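Local coordinates for protein beta-Ala-His dipeptidase (Homo sapiens, PDB 3DLJ) that hydrolyses Xaa-His dipeptides, above all carnosine and anserine, as a secreted homodimeric metallopeptidase of the M20 family that uses two zinc ions per subunit, at residues A[106-111]-A[172-177]; A[140-145]-A[206-211]; A[148-153]-A[469-474]; A[202-207]-A[427-432]; A[216-221]-A[445-450]. All blocks are in the same frame, centred on the assembly; numbering follows the deposited sequence.

Contact 1: residues A[106-111]-A[172-177]; sequences CFYGHL and IIEGME. With ZN (zinc ion), chain D.
The imidazole of His110 carries Glu177 over one face: Glu177 CB sits 3.5 Å from the ring centroid in a CH-pi contact, and OE2 lies above the plane toward the rim, carboxylate and ring 24° apart. At the edge of the same ring NE2 binds a zinc ion at 2.0 Å, while ND1 is hydrogen-bonded to Asp112 O, which fixes the ring's rotation. The phenol of Tyr108 meets Glu174 at its edge, in plane; its hydroxyl donates to the anti lone pair of Glu174 OE2 at 2.6 Å, and Ser181 OG bonds the same oxygen. Ile173 CD1 lies at the edge of the Phe107 ring, 3.8 Å from CD2. Beneath the side chains, strands 104-110 and 168-174 run parallel, neighbours in the central sheet of the catalytic domain, with Ile172 N to Phe107 O at 2.8 Å and Leu111 N to Glu174 O at 2.9 Å. A phenylalanine in place of Tyr108 would probably leave the buried Glu174 OE2 with one donor fewer and the carboxylate freer to turn. In the loop after strand 168-174, Glu177 holds its carboxylate over the zinc-bound imidazole, consistent with a proton acceptor close to the metal.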
# COMPACT_ATOMS: atom_id res chain seq x y z
N CYS A 106 3.80 11.22 -15.36
CA CYS A 106 4.67 11.01 -14.22
C CYS A 106 4.33 9.73 -13.48
O CYS A 106 3.17 9.44 -13.23
CB CYS A 106 4.63 12.21 -13.27
SG CYS A 106 5.82 12.14 -11.91
N PHE A 107 5.35 8.96 -13.11
CA PHE A 107 5.14 7.72 -12.35
C PHE A 107 5.68 7.83 -10.93
O PHE A 107 6.82 8.21 -10.74
CB PHE A 107 5.84 6.55 -13.06
CG PHE A 107 5.75 5.25 -12.31
CD1 PHE A 107 4.65 4.41 -12.47
CD2 PHE A 107 6.78 4.85 -11.47
CE1 PHE A 107 4.58 3.19 -11.78
CE2 PHE A 107 6.71 3.64 -10.78
CZ PHE A 107 5.61 2.81 -10.93
N TYR A 108 4.87 7.45 -9.95
CA TYR A 108 5.30 7.44 -8.56
C TYR A 108 5.48 5.98 -8.11
O TYR A 108 4.59 5.14 -8.33
CB TYR A 108 4.32 8.19 -7.61
CG TYR A 108 4.56 7.78 -6.16
CD1 TYR A 108 5.50 8.47 -5.35
CD2 TYR A 108 3.94 6.66 -5.63
CE1 TYR A 108 5.76 8.04 -4.04
CE2 TYR A 108 4.19 6.24 -4.33
CZ TYR A 108 5.09 6.91 -3.55
OH TYR A 108 5.31 6.45 -2.28
N GLY A 109 6.61 5.69 -7.47
CA GLY A 109 6.75 4.39 -6.78
C GLY A 109 7.61 4.50 -5.54
O GLY A 109 8.13 5.57 -5.26
N HIS A 110 7.77 3.40 -4.81
CA HIS A 110 8.66 3.39 -3.62
C HIS A 110 9.50 2.13 -3.60
O HIS A 110 9.04 1.06 -4.01
CB HIS A 110 7.89 3.56 -2.29
CG HIS A 110 6.99 2.40 -1.94
ND1 HIS A 110 7.42 1.32 -1.19
CD2 HIS A 110 5.69 2.16 -2.22
CE1 HIS A 110 6.42 0.47 -1.02
NE2 HIS A 110 5.36 0.96 -1.64
N LEU A 111 10.75 2.28 -3.16
CA LEU A 111 11.70 1.16 -3.15
C LEU A 111 12.08 0.68 -1.74
O LEU A 111 12.91 -0.21 -1.59
CB LEU A 111 12.92 1.48 -4.01
CG LEU A 111 12.57 1.53 -5.51
CD1 LEU A 111 13.75 2.06 -6.27
CD2 LEU A 111 12.18 0.16 -6.04
N ILE A 172 8.95 9.92 -10.04
CA ILE A 172 9.21 10.29 -8.63
C ILE A 172 9.22 9.03 -7.74
O ILE A 172 8.18 8.42 -7.51
CB ILE A 172 8.22 11.38 -8.09
CG1 ILE A 172 8.51 11.71 -6.62
CG2 ILE A 172 6.73 10.98 -8.30
CD1 ILE A 172 7.63 12.80 -6.06
N ILE A 173 10.41 8.63 -7.30
CA ILE A 173 10.55 7.40 -6.52
C ILE A 173 11.17 7.70 -5.16
O ILE A 173 12.27 8.28 -5.07
CB ILE A 173 11.42 6.31 -7.24
CG1 ILE A 173 11.08 6.15 -8.75
CG2 ILE A 173 11.39 5.00 -6.49
CD1 ILE A 173 9.70 5.61 -9.11
N GLU A 174 10.47 7.29 -4.10
CA GLU A 174 10.92 7.53 -2.73
C GLU A 174 11.33 6.24 -2.04
O GLU A 174 11.09 5.12 -2.55
CB GLU A 174 9.83 8.24 -1.92
CG GLU A 174 8.58 7.40 -1.63
CD GLU A 174 7.80 7.89 -0.41
OE1 GLU A 174 8.42 8.50 0.49
OE2 GLU A 174 6.58 7.64 -0.33
N GLY A 175 11.95 6.40 -0.87
CA GLY A 175 12.37 5.28 -0.06
C GLY A 175 11.79 5.25 1.35
O GLY A 175 12.38 4.62 2.23
N MET A 176 10.66 5.91 1.57
CA MET A 176 10.03 5.95 2.91
C MET A 176 8.52 5.73 2.95
O MET A 176 7.85 6.19 3.89
CB MET A 176 10.36 7.28 3.63
CG MET A 176 11.83 7.50 3.96
SD MET A 176 12.48 6.38 5.24
CE MET A 176 11.65 7.06 6.69
N GLU A 177 7.96 5.05 1.95
CA GLU A 177 6.50 4.90 1.86
C GLU A 177 5.91 4.07 3.00
O GLU A 177 4.84 4.39 3.51
CB GLU A 177 6.12 4.29 0.52
CG GLU A 177 4.63 4.36 0.16
CD GLU A 177 3.83 3.22 0.75
OE1 GLU A 177 2.60 3.38 0.88
OE2 GLU A 177 4.41 2.17 1.12
ZN ZN D . 3.63 0.04 -1.60

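Contact 2: residues A[140-145]-A[206-211]; sequences GATDNK and DNLWIS. With ZN (zinc ion), chain D; ZN (zinc ion), chain C.
Asp143 and Asp206 converge on one zinc ion, the close-packed end of this contact: Asp143 OD1 binds it at 2.0 Å and Asp206 OD2 at 1.9 Å, with His110 as third protein ligand. Their carboxylate planes stand 55° apart, and Asp143 OD1 comes within 3.0 Å of Asp206 OD1, a pair of acceptors whose repulsion the metal probably offsets. The amide of Asn144 stacks on the Asp206 carboxylate, planes 26° apart; ND2 is 3.2 Å from Asp206 OD1 but too badly angled to bond it, and is hydrogen-bonded to Ser205 O and, weakly, to Thr142 O. Asp143 is the bridging aspartate of the M20 two-zinc centre: its OD2 holds the second zinc ion at 2.2 Å, which Glu178 and His456 also bind. With CG anti to the backbone N (chi1 -171°) the Asp143 carboxylate is carried in between the two metals, one oxygen for each; the peptide bond between Asp143 and Asn144 is cis. Away from the metals the packing slackens. Thr142 OG1 only approaches Leu208 CD2, at 4.1 Å and with the side chains crossing at about a right angle, while its hydrogen bond is made with Asp453. Leu208 itself is partly exposed, and its side chain also rests on Glu455.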
# COMPACT_ATOMS: atom_id res chain seq x y z
N GLY A 140 8.86 -7.32 -1.16
CA GLY A 140 8.90 -6.25 -2.17
C GLY A 140 8.59 -6.69 -3.59
O GLY A 140 8.65 -5.87 -4.51
N ALA A 141 8.29 -7.98 -3.79
CA ALA A 141 8.00 -8.50 -5.15
C ALA A 141 6.82 -7.79 -5.79
O ALA A 141 6.90 -7.39 -6.95
CB ALA A 141 7.76 -10.03 -5.13
N THR A 142 5.72 -7.67 -5.04
CA THR A 142 4.55 -6.90 -5.48
C THR A 142 4.56 -5.45 -4.88
O THR A 142 4.14 -4.51 -5.54
CB THR A 142 3.21 -7.63 -5.12
OG1 THR A 142 2.24 -7.38 -6.14
CG2 THR A 142 2.65 -7.16 -3.79
N ASP A 143 5.08 -5.30 -3.67
CA ASP A 143 5.02 -4.03 -2.91
C ASP A 143 6.42 -3.48 -2.50
O ASP A 143 6.88 -3.75 -1.39
CB ASP A 143 4.15 -4.27 -1.67
CG ASP A 143 3.81 -2.99 -0.90
OD1 ASP A 143 4.04 -1.86 -1.40
OD2 ASP A 143 3.29 -3.13 0.24
N ASN A 144 7.12 -2.72 -3.35
CA ASN A 144 6.65 -2.25 -4.66
C ASN A 144 7.71 -2.36 -5.78
O ASN A 144 7.68 -1.59 -6.73
CB ASN A 144 6.21 -0.79 -4.51
CG ASN A 144 5.37 -0.30 -5.67
OD1 ASN A 144 5.54 0.84 -6.13
ND2 ASN A 144 4.45 -1.14 -6.14
N LYS A 145 8.65 -3.31 -5.68
CA LYS A 145 9.79 -3.39 -6.62
C LYS A 145 9.37 -3.99 -7.97
O LYS A 145 9.79 -3.51 -9.03
CB LYS A 145 10.96 -4.16 -5.99
CG LYS A 145 11.66 -3.37 -4.86
CD LYS A 145 12.52 -4.24 -3.93
CE LYS A 145 13.30 -3.35 -2.97
NZ LYS A 145 14.14 -4.14 -2.00
N ASP A 206 0.46 0.24 -7.23
CA ASP A 206 0.81 -0.35 -5.95
C ASP A 206 -0.43 -0.90 -5.28
O ASP A 206 -0.76 -0.54 -4.14
CB ASP A 206 1.51 0.68 -5.07
CG ASP A 206 2.25 0.04 -3.88
OD1 ASP A 206 2.32 -1.22 -3.80
OD2 ASP A 206 2.74 0.82 -3.01
N ASN A 207 -1.12 -1.77 -5.99
CA ASN A 207 -2.39 -2.32 -5.53
C ASN A 207 -2.75 -3.55 -6.32
O ASN A 207 -2.07 -3.88 -7.30
CB ASN A 207 -3.51 -1.26 -5.53
CG ASN A 207 -3.63 -0.52 -6.84
OD1 ASN A 207 -2.70 0.16 -7.31
ND2 ASN A 207 -4.81 -0.60 -7.42
N LEU A 208 -3.78 -4.26 -5.87
CA LEU A 208 -4.08 -5.59 -6.36
C LEU A 208 -5.42 -5.69 -7.10
O LEU A 208 -6.34 -4.90 -6.87
CB LEU A 208 -4.09 -6.56 -5.17
CG LEU A 208 -2.93 -6.51 -4.17
CD1 LEU A 208 -3.12 -7.61 -3.16
CD2 LEU A 208 -1.57 -6.60 -4.84
N TRP A 209 -5.50 -6.67 -8.00
CA TRP A 209 -6.78 -7.07 -8.60
C TRP A 209 -7.60 -7.77 -7.52
O TRP A 209 -7.10 -8.02 -6.44
CB TRP A 209 -6.59 -8.00 -9.80
CG TRP A 209 -5.69 -7.51 -10.90
CD1 TRP A 209 -5.34 -6.22 -11.18
CD2 TRP A 209 -5.01 -8.32 -11.86
NE1 TRP A 209 -4.48 -6.18 -12.26
CE2 TRP A 209 -4.26 -7.46 -12.69
CE3 TRP A 209 -4.95 -9.71 -12.09
CZ2 TRP A 209 -3.47 -7.93 -13.74
CZ3 TRP A 209 -4.17 -10.18 -13.15
CH2 TRP A 209 -3.43 -9.29 -13.96
N ILE A 210 -8.86 -8.07 -7.82
CA ILE A 210 -9.71 -8.76 -6.86
C ILE A 210 -10.03 -10.19 -7.35
O ILE A 210 -10.32 -11.08 -6.57
CB ILE A 210 -10.99 -7.92 -6.48
CG1 ILE A 210 -11.67 -8.45 -5.20
CG2 ILE A 210 -11.98 -7.80 -7.68
CD1 ILE A 210 -11.08 -7.88 -3.87
N SER A 211 -9.92 -10.40 -8.65
CA SER A 211 -10.23 -11.72 -9.24
C SER A 211 -9.14 -12.11 -10.23
O SER A 211 -8.33 -11.25 -10.60
CB SER A 211 -11.60 -11.71 -9.93
ZN ZN D . 3.63 0.04 -1.60
ZN ZN C . 3.32 -1.40 1.54

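Contact 3: residues A[148-153]-A[469-474]; sequences VLAWIN and EGTKLF
Aromatic packing between Trp151 and Phe474 carries this helix-helix contact. The pair is T-shaped: the six-membered ring of Trp151 turns its edge to the face of Phe474, centroids 4.9 Å apart and planes at 70°, with Trp151 CE3 3.4 Å above the centre of the phenyl ring. The indole gets there with CG anti to its own backbone N (chi1 -177°). The phenyl ring meets helix 141-160 a second time with its edge: Ala150 C lies in its plane, and Phe474 CD2 is 3.3 Å from Trp151 N. An alanine in place of Phe474 is likely to open a gap beside Ala150 and leave the Trp151 edge without the face it points into.

Small-residue packing adds to this. Ala150 and Thr471 bring their CA atoms within 4.5 Å, and Thr471 CG2 rests 3.3 Å from Ala150 O. That methyl also touches Asn153 CB, at 3.9 Å.

Polar contact across the helices runs through one water, which accepts from Asn153 ND2 at 2.7 Å and donates to Thr471 OG1. The threonine hydroxyl has a further partner in Tyr467 O, one turn earlier in its helix.

The short helix segments cross at -54°, their axes 8.0 Å apart. Helices 141-160 and 464-482 pack together against the central sheet: Trp151 stacks on Phe107 of strand 104-110, Leu448 covers Ala150 and Phe474, and helix 24-35 lies against Leu149 and Asn153.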
# COMPACT_ATOMS: atom_id res chain seq x y z
N VAL A 148 7.43 -1.21 -9.98
CA VAL A 148 8.39 -0.17 -10.38
C VAL A 148 9.26 -0.66 -11.54
O VAL A 148 9.48 0.07 -12.51
CB VAL A 148 9.27 0.35 -9.21
CG1 VAL A 148 10.36 1.31 -9.73
CG2 VAL A 148 8.43 1.06 -8.18
N LEU A 149 9.73 -1.90 -11.44
CA LEU A 149 10.60 -2.48 -12.48
C LEU A 149 9.85 -2.78 -13.75
O LEU A 149 10.42 -2.65 -14.82
CB LEU A 149 11.34 -3.72 -11.97
CG LEU A 149 12.64 -3.40 -11.22
CD1 LEU A 149 13.21 -4.65 -10.52
CD2 LEU A 149 13.68 -2.77 -12.17
N ALA A 150 8.59 -3.18 -13.64
CA ALA A 150 7.75 -3.42 -14.80
C ALA A 150 7.60 -2.16 -15.66
O ALA A 150 7.68 -2.23 -16.90
CB ALA A 150 6.40 -3.96 -14.39
N TRP A 151 7.39 -1.02 -14.99
CA TRP A 151 7.37 0.31 -15.60
C TRP A 151 8.70 0.67 -16.22
O TRP A 151 8.75 1.08 -17.39
CB TRP A 151 6.96 1.39 -14.55
CG TRP A 151 6.84 2.79 -15.11
CD1 TRP A 151 7.83 3.73 -15.20
CD2 TRP A 151 5.65 3.43 -15.64
NE1 TRP A 151 7.34 4.90 -15.76
CE2 TRP A 151 6.01 4.75 -16.02
CE3 TRP A 151 4.31 3.02 -15.81
CZ2 TRP A 151 5.09 5.66 -16.58
CZ3 TRP A 151 3.38 3.94 -16.36
CH2 TRP A 151 3.79 5.23 -16.73
N ILE A 152 9.78 0.51 -15.44
CA ILE A 152 11.14 0.79 -15.93
C ILE A 152 11.52 -0.12 -17.10
O ILE A 152 12.15 0.33 -18.07
CB ILE A 152 12.20 0.72 -14.79
CG1 ILE A 152 12.12 1.98 -13.90
CG2 ILE A 152 13.63 0.53 -15.37
CD1 ILE A 152 12.86 1.87 -12.55
N ASN A 153 11.17 -1.40 -17.00
CA ASN A 153 11.47 -2.37 -18.05
C ASN A 153 10.73 -2.04 -19.35
O ASN A 153 11.32 -2.11 -20.40
CB ASN A 153 11.20 -3.82 -17.59
CG ASN A 153 12.17 -4.28 -16.47
OD1 ASN A 153 13.23 -3.73 -16.30
ND2 ASN A 153 11.78 -5.31 -15.73
N GLU A 469 3.45 -9.51 -18.24
CA GLU A 469 2.30 -8.95 -18.94
C GLU A 469 2.01 -7.52 -18.53
O GLU A 469 1.51 -6.73 -19.34
CB GLU A 469 1.06 -9.83 -18.74
CG GLU A 469 1.17 -11.22 -19.42
CD GLU A 469 1.46 -11.16 -20.95
OE1 GLU A 469 2.48 -11.73 -21.42
OE2 GLU A 469 0.68 -10.54 -21.68
N GLY A 470 2.34 -7.17 -17.27
CA GLY A 470 2.20 -5.82 -16.76
C GLY A 470 3.19 -4.85 -17.36
O GLY A 470 2.89 -3.68 -17.50
N THR A 471 4.39 -5.33 -17.68
CA THR A 471 5.36 -4.59 -18.47
C THR A 471 4.79 -4.18 -19.84
O THR A 471 4.96 -3.04 -20.28
CB THR A 471 6.70 -5.39 -18.63
OG1 THR A 471 7.16 -5.84 -17.34
CG2 THR A 471 7.77 -4.55 -19.31
N LYS A 472 4.11 -5.12 -20.50
CA LYS A 472 3.41 -4.85 -21.76
C LYS A 472 2.26 -3.85 -21.63
O LYS A 472 2.04 -3.01 -22.53
CB LYS A 472 2.87 -6.14 -22.35
CG LYS A 472 3.96 -7.04 -22.86
CD LYS A 472 3.52 -8.47 -22.76
CE LYS A 472 4.51 -9.38 -23.40
NZ LYS A 472 3.77 -10.58 -23.82
N LEU A 473 1.53 -3.95 -20.51
CA LEU A 473 0.44 -3.04 -20.19
C LEU A 473 0.97 -1.61 -20.14
O LEU A 473 0.38 -0.69 -20.72
CB LEU A 473 -0.20 -3.41 -18.84
CG LEU A 473 -1.28 -2.47 -18.30
CD1 LEU A 473 -2.41 -2.46 -19.27
CD2 LEU A 473 -1.78 -2.92 -16.95
N PHE A 474 2.07 -1.43 -19.42
CA PHE A 474 2.69 -0.12 -19.35
C PHE A 474 3.15 0.39 -20.73
O PHE A 474 2.99 1.57 -21.06
CB PHE A 474 3.83 -0.11 -18.30
CG PHE A 474 3.36 -0.18 -16.86
CD1 PHE A 474 2.13 0.36 -16.47
CD2 PHE A 474 4.19 -0.75 -15.88
CE1 PHE A 474 1.71 0.32 -15.11
CE2 PHE A 474 3.78 -0.80 -14.50
CZ PHE A 474 2.55 -0.26 -14.13
O HOH W 1 9.34 -6.44 -16.08

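Contact 4: residues A[202-207]-A[427-432]; sequences IVISDN and STIPIA. With ZN (zinc ion), chain D.
The catalytic domain's central sheet is packed here against the start of helix 430-438, where Ile204, at the end of strand 201-204, points into Ile429, Ile431 and Ala432. Nothing polar passes between the two segments; the contact is aliphatic and largely buried. The terminal methyl of Ile204 makes the nearest contacts: CD1 lies 3.7 Å from Ile431 CG2, 4.0 Å from the backbone N of Ala432 and 4.2 Å from Ala432 CB. It reaches the first turn of the helix because CG1 is anti to the carbonyl carbon (chi1 -59°) and CD1 continues in an extended line (chi2 174°). Ile204 and Ile431 meet at a slant, and the remainder of the Ile431 side chain leads off toward Tyr108 and Ser181. Ile429, at the N-cap position, carries the contact on toward the metal-bearing loop, with its CG2 4.3 Å from Ile204 CD1. Two residues past the end of the strand, Asp206 ligates a zinc ion, so this hydrophobic patch borders the metal site. Leu445 of the adjoining edge strand lies against Ile204, Asn207 and Ile429 alike. At the far end of the contact, Ile429 CD1 stands 4.3 Å from Asn207 CB.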
# COMPACT_ATOMS: atom_id res chain seq x y z
N ILE A 202 -0.60 11.50 -13.57
CA ILE A 202 0.26 10.76 -12.63
C ILE A 202 -0.23 9.32 -12.47
O ILE A 202 -1.42 9.10 -12.33
CB ILE A 202 0.36 11.45 -11.24
CG1 ILE A 202 1.00 12.85 -11.37
CG2 ILE A 202 1.10 10.58 -10.21
CD1 ILE A 202 0.77 13.78 -10.17
N VAL A 203 0.70 8.37 -12.51
CA VAL A 203 0.39 6.94 -12.38
C VAL A 203 0.99 6.36 -11.10
O VAL A 203 2.11 6.70 -10.71
CB VAL A 203 0.92 6.12 -13.60
CG1 VAL A 203 0.68 4.61 -13.41
CG2 VAL A 203 0.30 6.59 -14.88
N ILE A 204 0.21 5.51 -10.43
CA ILE A 204 0.67 4.72 -9.29
C ILE A 204 0.28 3.28 -9.59
O ILE A 204 -0.84 3.02 -10.04
CB ILE A 204 0.02 5.18 -7.94
CG1 ILE A 204 0.32 6.66 -7.64
CG2 ILE A 204 0.43 4.24 -6.74
CD1 ILE A 204 -0.43 7.23 -6.40
N SER A 205 1.20 2.36 -9.36
CA SER A 205 0.93 0.95 -9.51
C SER A 205 1.33 0.23 -8.23
O SER A 205 2.43 -0.34 -8.13
CB SER A 205 1.70 0.40 -10.73
OG SER A 205 1.30 -0.93 -11.05
N ASP A 206 0.46 0.24 -7.23
CA ASP A 206 0.81 -0.35 -5.95
C ASP A 206 -0.43 -0.90 -5.28
O ASP A 206 -0.76 -0.54 -4.14
CB ASP A 206 1.51 0.68 -5.07
CG ASP A 206 2.25 0.04 -3.88
OD1 ASP A 206 2.32 -1.22 -3.80
OD2 ASP A 206 2.74 0.82 -3.01
N ASN A 207 -1.12 -1.77 -5.99
CA ASN A 207 -2.39 -2.32 -5.53
C ASN A 207 -2.75 -3.55 -6.32
O ASN A 207 -2.07 -3.88 -7.30
CB ASN A 207 -3.51 -1.26 -5.53
CG ASN A 207 -3.63 -0.52 -6.84
OD1 ASN A 207 -2.70 0.16 -7.31
ND2 ASN A 207 -4.81 -0.60 -7.42
N SER A 427 -7.82 -0.71 1.01
CA SER A 427 -6.63 -0.14 1.58
C SER A 427 -6.61 1.34 1.29
O SER A 427 -7.51 1.88 0.66
CB SER A 427 -5.38 -0.85 1.05
OG SER A 427 -5.21 -0.63 -0.34
N THR A 428 -5.55 2.00 1.76
CA THR A 428 -5.42 3.44 1.72
C THR A 428 -4.16 3.71 0.92
O THR A 428 -3.11 3.05 1.11
CB THR A 428 -5.26 3.99 3.16
OG1 THR A 428 -6.34 3.52 3.95
CG2 THR A 428 -5.25 5.51 3.21
N ILE A 429 -4.25 4.65 -0.01
CA ILE A 429 -3.06 5.03 -0.76
C ILE A 429 -2.84 6.52 -0.53
O ILE A 429 -3.29 7.36 -1.31
CB ILE A 429 -3.17 4.60 -2.22
CG1 ILE A 429 -3.21 3.07 -2.25
CG2 ILE A 429 -1.95 5.09 -3.03
CD1 ILE A 429 -4.01 2.45 -3.36
N PRO A 430 -2.19 6.85 0.60
CA PRO A 430 -2.08 8.21 1.09
C PRO A 430 -1.49 9.10 0.02
O PRO A 430 -1.86 10.27 -0.07
CB PRO A 430 -1.06 8.09 2.23
CG PRO A 430 -1.14 6.70 2.67
CD PRO A 430 -1.50 5.89 1.49
N ILE A 431 -0.57 8.53 -0.77
CA ILE A 431 0.13 9.26 -1.83
C ILE A 431 -0.83 9.77 -2.89
O ILE A 431 -0.65 10.85 -3.43
CB ILE A 431 1.27 8.39 -2.43
CG1 ILE A 431 2.46 8.30 -1.45
CG2 ILE A 431 1.69 8.87 -3.81
CD1 ILE A 431 3.25 9.59 -1.28
N ALA A 432 -1.88 8.99 -3.16
CA ALA A 432 -2.92 9.37 -4.11
C ALA A 432 -3.60 10.67 -3.68
O ALA A 432 -3.73 11.61 -4.47
CB ALA A 432 -3.92 8.25 -4.27
ZN ZN D . 3.63 0.04 -1.60

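Contact 5: residues A[216-221]-A[445-450]; sequences AITYGT and LIPLGA
Thr218 and Leu445 meet at a slant where two beta-sheets come together: strand 216-232, of the second sheet, runs past the end of 444-445, the edge strand of the catalytic domain's central sheet. Each of the two side chains points toward the opposite segment. Leu445 lies against the Thr218 carbonyl, its CB 3.3 Å from Thr218 O, and its CD1 comes 3.9 Å from Thr218 CG2. Thr221 approaches the same leucine methyl at about a right angle, with CG2 4.0 Å from CD1, so CD1 lies against two threonine methyls. The CG of Leu445 is anti to the carbonyl carbon (chi1 -50°), which carries the isobutyl group toward them. Pro447 packs on the other part of the strand: its ring sits against Ala216, CD 3.3 Å from Ala216 O and CG 4.0 Å from Ala216 CB, and it crosses Thr218 obliquely. Behind the loop, the side chains of Ile446 and Leu448 pack on helix 464-482, while Pro447 O receives the indole N-H of Trp209. Between the backbones there is one hydrogen bond, Thr218 N to Leu445 O, 3.2 Å long and almost straight at 174°, the donor tilted 16° from the carbonyl plane.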
# COMPACT_ATOMS: atom_id res chain seq x y z
N ALA A 216 -7.92 -5.06 -13.55
CA ALA A 216 -8.68 -4.00 -12.92
C ALA A 216 -8.04 -2.66 -13.13
O ALA A 216 -6.85 -2.56 -13.46
CB ALA A 216 -8.82 -4.29 -11.43
N ILE A 217 -8.87 -1.62 -12.96
CA ILE A 217 -8.41 -0.27 -12.73
C ILE A 217 -9.08 0.22 -11.44
O ILE A 217 -10.27 -0.00 -11.24
CB ILE A 217 -8.72 0.70 -13.92
CG1 ILE A 217 -7.88 0.36 -15.14
CG2 ILE A 217 -8.40 2.13 -13.56
CD1 ILE A 217 -8.59 0.64 -16.46
N THR A 218 -8.31 0.89 -10.58
CA THR A 218 -8.75 1.27 -9.24
C THR A 218 -8.95 2.77 -9.17
O THR A 218 -8.05 3.55 -9.50
CB THR A 218 -7.75 0.75 -8.19
OG1 THR A 218 -7.53 -0.66 -8.40
CG2 THR A 218 -8.23 1.02 -6.75
N TYR A 219 -10.14 3.20 -8.74
CA TYR A 219 -10.52 4.61 -8.77
C TYR A 219 -10.96 5.18 -7.43
O TYR A 219 -11.34 6.36 -7.35
CB TYR A 219 -11.62 4.85 -9.81
CG TYR A 219 -12.97 4.27 -9.44
CD1 TYR A 219 -13.92 5.03 -8.73
CD2 TYR A 219 -13.31 2.97 -9.82
CE1 TYR A 219 -15.16 4.49 -8.39
CE2 TYR A 219 -14.55 2.43 -9.49
CZ TYR A 219 -15.46 3.20 -8.79
OH TYR A 219 -16.68 2.66 -8.47
N GLY A 220 -10.94 4.34 -6.39
CA GLY A 220 -11.25 4.81 -5.05
C GLY A 220 -10.59 3.98 -3.98
O GLY A 220 -10.39 2.79 -4.16
N THR A 221 -10.25 4.63 -2.87
CA THR A 221 -9.58 3.98 -1.74
C THR A 221 -10.26 4.34 -0.41
O THR A 221 -10.91 5.36 -0.30
CB THR A 221 -8.06 4.36 -1.66
OG1 THR A 221 -7.93 5.78 -1.50
CG2 THR A 221 -7.29 3.93 -2.90
N LEU A 445 -4.72 4.71 -10.78
CA LEU A 445 -4.17 3.52 -10.14
C LEU A 445 -4.28 2.29 -11.03
O LEU A 445 -5.37 1.79 -11.29
CB LEU A 445 -4.81 3.26 -8.77
CG LEU A 445 -4.88 4.41 -7.77
CD1 LEU A 445 -5.66 3.93 -6.57
CD2 LEU A 445 -3.51 4.88 -7.34
N ILE A 446 -3.12 1.81 -11.49
CA ILE A 446 -3.06 0.61 -12.33
C ILE A 446 -2.46 -0.55 -11.53
O ILE A 446 -1.25 -0.67 -11.42
CB ILE A 446 -2.26 0.87 -13.64
CG1 ILE A 446 -2.73 2.19 -14.30
CG2 ILE A 446 -2.43 -0.31 -14.59
CD1 ILE A 446 -1.97 2.59 -15.57
N PRO A 447 -3.32 -1.42 -10.98
CA PRO A 447 -2.85 -2.55 -10.20
C PRO A 447 -2.15 -3.58 -11.09
O PRO A 447 -2.66 -3.88 -12.16
CB PRO A 447 -4.14 -3.11 -9.59
CG PRO A 447 -5.26 -2.65 -10.50
CD PRO A 447 -4.79 -1.37 -11.12
N LEU A 448 -0.98 -4.07 -10.66
CA LEU A 448 -0.32 -5.21 -11.32
C LEU A 448 -0.41 -6.49 -10.50
O LEU A 448 -0.28 -7.60 -11.04
CB LEU A 448 1.16 -4.92 -11.65
CG LEU A 448 1.58 -3.96 -12.77
CD1 LEU A 448 2.98 -4.31 -13.28
CD2 LEU A 448 0.59 -3.99 -13.87
N GLY A 449 -0.66 -6.35 -9.21
CA GLY A 449 -0.71 -7.49 -8.31
C GLY A 449 -1.95 -8.35 -8.38
O GLY A 449 -3.03 -7.87 -8.72
N ALA A 450 -1.80 -9.63 -8.07
CA ALA A 450 -2.96 -10.50 -7.90
C ALA A 450 -3.48 -10.37 -6.49
O ALA A 450 -2.75 -9.98 -5.57
CB ALA A 450 -2.64 -11.97 -8.24

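The five contacts have centres about 8 to 17 Å apart. Contacts 1, 2 and 4 reach the same zinc ion, while contacts 3 and 5 lie farther out in the surrounding fold. Contacts 1 and 4 share the central sheet through neighbouring strands 104-110 and 201-204; contacts 2 and 3 lie on successive parts of helix 141-160. Contacts 2 and 4 have Asp206 and Asn207 in common. Contact 5, about 17 Å from contact 1 between centres, joins the second sheet to the edge of the first. Along the chain, contact 1 closes before contacts 4 and 5 open, whereas contact 3 ties residues 148-153 to 469-474 and encloses both. Contacts 1 and 2 bring His110, Asp143 and Asp206 to one zinc ion.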